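PDB 6G44: putative major capsid protein, which probably builds the shell of the virophage mavirus, its double jelly-roll subunits assembling as trimers into the capsid. Local coordinates for residues H319-S325 and M450-F456. Sequence-based numbering, arbitrary orientation.
Sequences HILTTHS and MQVQATF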
loop_
_atom_site.group_PDB
_atom_site.type_symbol
_atom_site.label_atom_id
_atom_site.label_comp_id
_atom_site.label_asym_id
_atom_site.label_seq_id
_atom_site.Cartn_x
_atom_site.Cartn_y
_atom_site.Cartn_z
ATOM N N HIS C 319 0.213 -23.388 -28.871
ATOM C CA HIS C 319 0.094 -24.771 -28.412
ATOM C C HIS C 319 -1.245 -24.983 -27.738
ATOM O O HIS C 319 -1.762 -24.086 -27.081
ATOM C CB HIS C 319 1.204 -25.085 -27.431
ATOM C CG HIS C 319 2.560 -24.935 -28.023
ATOM N ND1 HIS C 319 3.027 -25.801 -28.989
ATOM C CD2 HIS C 319 3.522 -24.002 -27.839
ATOM C CE1 HIS C 319 4.240 -25.418 -29.350
ATOM N NE2 HIS C 319 4.563 -24.327 -28.676
ATOM N N ILE C 320 -1.837 -26.154 -27.937
ATOM C CA ILE C 320 -3.126 -26.487 -27.332
ATOM C C ILE C 320 -3.014 -27.760 -26.528
ATOM O O ILE C 320 -2.434 -28.770 -26.979
ATOM C CB ILE C 320 -4.237 -26.631 -28.406
ATOM C CG1 ILE C 320 -4.331 -25.356 -29.259
ATOM C CG2 ILE C 320 -5.575 -26.978 -27.757
ATOM C CD1 ILE C 320 -5.208 -25.442 -30.498
ATOM N N LEU C 321 -3.604 -27.744 -25.343
ATOM C CA LEU C 321 -3.741 -28.952 -24.536
ATOM C C LEU C 321 -5.174 -28.997 -24.051
ATOM O O LEU C 321 -5.760 -27.965 -23.695
ATOM C CB LEU C 321 -2.773 -28.955 -23.353
ATOM C CG LEU C 321 -1.302 -29.277 -23.603
ATOM C CD1 LEU C 321 -0.434 -29.011 -22.379
ATOM C CD2 LEU C 321 -1.179 -30.744 -24.023
ATOM N N THR C 322 -5.744 -30.206 -24.030
ATOM C CA THR C 322 -7.090 -30.422 -23.549
ATOM C C THR C 322 -7.107 -31.588 -22.568
ATOM O O THR C 322 -6.670 -32.695 -22.911
ATOM C CB THR C 322 -8.063 -30.740 -24.712
ATOM O OG1 THR C 322 -7.989 -29.709 -25.715
ATOM C CG2 THR C 322 -9.483 -30.840 -24.222
ATOM N N THR C 323 -7.643 -31.366 -21.366
ATOM C CA THR C 323 -7.737 -32.443 -20.388
ATOM C C THR C 323 -8.658 -33.535 -20.911
ATOM O O THR C 323 -9.515 -33.299 -21.748
ATOM C CB THR C 323 -8.314 -31.990 -19.026
ATOM O OG1 THR C 323 -9.674 -31.579 -19.175
ATOM C CG2 THR C 323 -7.474 -30.863 -18.408
ATOM N N HIS C 324 -8.483 -34.733 -20.372
ATOM C CA HIS C 324 -9.517 -35.743 -20.476
ATOM C C HIS C 324 -10.721 -35.240 -19.678
ATOM O O HIS C 324 -10.615 -34.255 -18.908
ATOM C CB HIS C 324 -9.005 -37.068 -19.927
ATOM C CG HIS C 324 -7.826 -37.609 -20.678
ATOM N ND1 HIS C 324 -7.850 -37.819 -22.040
ATOM C CD2 HIS C 324 -6.582 -37.948 -20.267
ATOM C CE1 HIS C 324 -6.675 -38.283 -22.433
ATOM N NE2 HIS C 324 -5.888 -38.372 -21.375
ATOM N N SER C 325 -11.882 -35.863 -19.844
ATOM C CA SER C 325 -13.055 -35.490 -19.062
ATOM C C SER C 325 -12.771 -35.752 -17.596
ATOM O O SER C 325 -12.231 -36.799 -17.243
ATOM C CB SER C 325 -14.316 -36.242 -19.543
ATOM O OG SER C 325 -15.468 -35.818 -18.841
ATOM N N MET C 450 -16.258 -32.082 -16.446
ATOM C CA MET C 450 -15.598 -30.899 -17.003
ATOM C C MET C 450 -14.430 -31.299 -17.902
ATOM O O MET C 450 -13.689 -32.217 -17.603
ATOM C CB MET C 450 -15.100 -29.998 -15.864
ATOM C CG MET C 450 -14.407 -28.716 -16.338
ATOM S SD MET C 450 -13.697 -27.696 -15.007
ATOM C CE MET C 450 -15.158 -26.839 -14.534
ATOM N N GLN C 451 -14.227 -30.520 -18.967
ATOM C CA GLN C 451 -13.055 -30.619 -19.792
ATOM C C GLN C 451 -12.541 -29.190 -20.008
ATOM O O GLN C 451 -13.333 -28.267 -20.189
ATOM C CB GLN C 451 -13.427 -31.267 -21.133
ATOM C CG GLN C 451 -12.264 -31.603 -22.045
ATOM C CD GLN C 451 -12.662 -32.610 -23.121
ATOM O OE1 GLN C 451 -13.663 -32.423 -23.805
ATOM N NE2 GLN C 451 -11.892 -33.679 -23.255
ATOM N N VAL C 452 -11.223 -29.039 -19.954
ATOM C CA VAL C 452 -10.560 -27.732 -20.125
ATOM C C VAL C 452 -9.578 -27.797 -21.282
ATOM O O VAL C 452 -8.702 -28.647 -21.288
ATOM C CB VAL C 452 -9.827 -27.339 -18.823
ATOM C CG1 VAL C 452 -8.998 -26.071 -19.006
ATOM C CG2 VAL C 452 -10.851 -27.156 -17.700
ATOM N N GLN C 453 -9.722 -26.871 -22.233
ATOM C CA GLN C 453 -8.767 -26.673 -23.328
ATOM C C GLN C 453 -8.030 -25.354 -23.055
ATOM O O GLN C 453 -8.696 -24.350 -22.819
ATOM C CB GLN C 453 -9.520 -26.575 -24.650
ATOM C CG GLN C 453 -8.644 -26.241 -25.851
ATOM C CD GLN C 453 -9.434 -25.802 -27.056
ATOM O OE1 GLN C 453 -9.580 -24.611 -27.312
ATOM N NE2 GLN C 453 -10.004 -26.772 -27.774
ATOM N N ALA C 454 -6.708 -25.376 -23.071
ATOM C CA ALA C 454 -5.897 -24.163 -22.929
ATOM C C ALA C 454 -5.042 -24.002 -24.171
ATOM O O ALA C 454 -4.401 -24.967 -24.589
ATOM C CB ALA C 454 -4.989 -24.254 -21.714
ATOM N N THR C 455 -5.021 -22.795 -24.725
ATOM C CA THR C 455 -4.120 -22.414 -25.800
ATOM C C THR C 455 -3.056 -21.506 -25.185
ATOM O O THR C 455 -3.397 -20.560 -24.441
ATOM C CB THR C 455 -4.894 -21.702 -26.931
ATOM O OG1 THR C 455 -6.004 -22.523 -27.356
ATOM C CG2 THR C 455 -3.996 -21.429 -28.111
ATOM N N PHE C 456 -1.795 -21.760 -25.487
ATOM C CA PHE C 456 -0.712 -21.102 -24.769
ATOM C C PHE C 456 0.544 -20.979 -25.582
ATOM O O PHE C 456 0.770 -21.720 -26.548
ATOM C CB PHE C 456 -0.421 -21.832 -23.450
ATOM C CG PHE C 456 -0.040 -23.283 -23.631
ATOM C CD1 PHE C 456 -1.030 -24.262 -23.692
ATOM C CD2 PHE C 456 1.285 -23.659 -23.754
ATOM C CE1 PHE C 456 -0.671 -25.605 -23.855
ATOM C CE2 PHE C 456 1.647 -24.993 -23.904
ATOM C CZ PHE C 456 0.652 -25.950 -23.979
HETATM O O HOH W 1 -10.188 -29.420 -27.305
#
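T323 and Q451 extend the antiparallel pairing of 319-322 with 450-456. Q451 NE2 donates to T323 O at 2.8 Å, almost in its own amide plane and in that of the carbonyl, while T323 OG1 replaces a backbone oxygen, accepting a bond from V452 N at 3.1 Å with a nearly straight N-H...O angle of 170°. That hydroxyl also donates to H324 O (2.8 Å), acceptor and donor at once. T323 N returns a bond to V452 O. Further along, L321 and A454 exchange a reciprocal pair (A454 N to L321 O, 2.8 Å), as do H319 and F456. On the face of I320, T322, Q453 and T455, a water links T322 OG1 to Q453 NE2, and I320 CG2 rests on Q453 CG at 3.7 Å. On the face of H319, L321, A454 and F456, F456 CG stands between its backbone N and carbonyl carbon (chi1 59°), bringing the ring end nearer the partner strand: H319 CB makes a CH-pi contact over one face, 3.8 Å from the centroid and 22° off the normal, and L321 CG meets the edge. H319 NE2 is hydrogen-bonded to N305 OD1. Within this jelly-roll sheet, 448-457 runs between 319-328 and 355-363; L321, T323 and V452 pack against 464-482, F456 against C303.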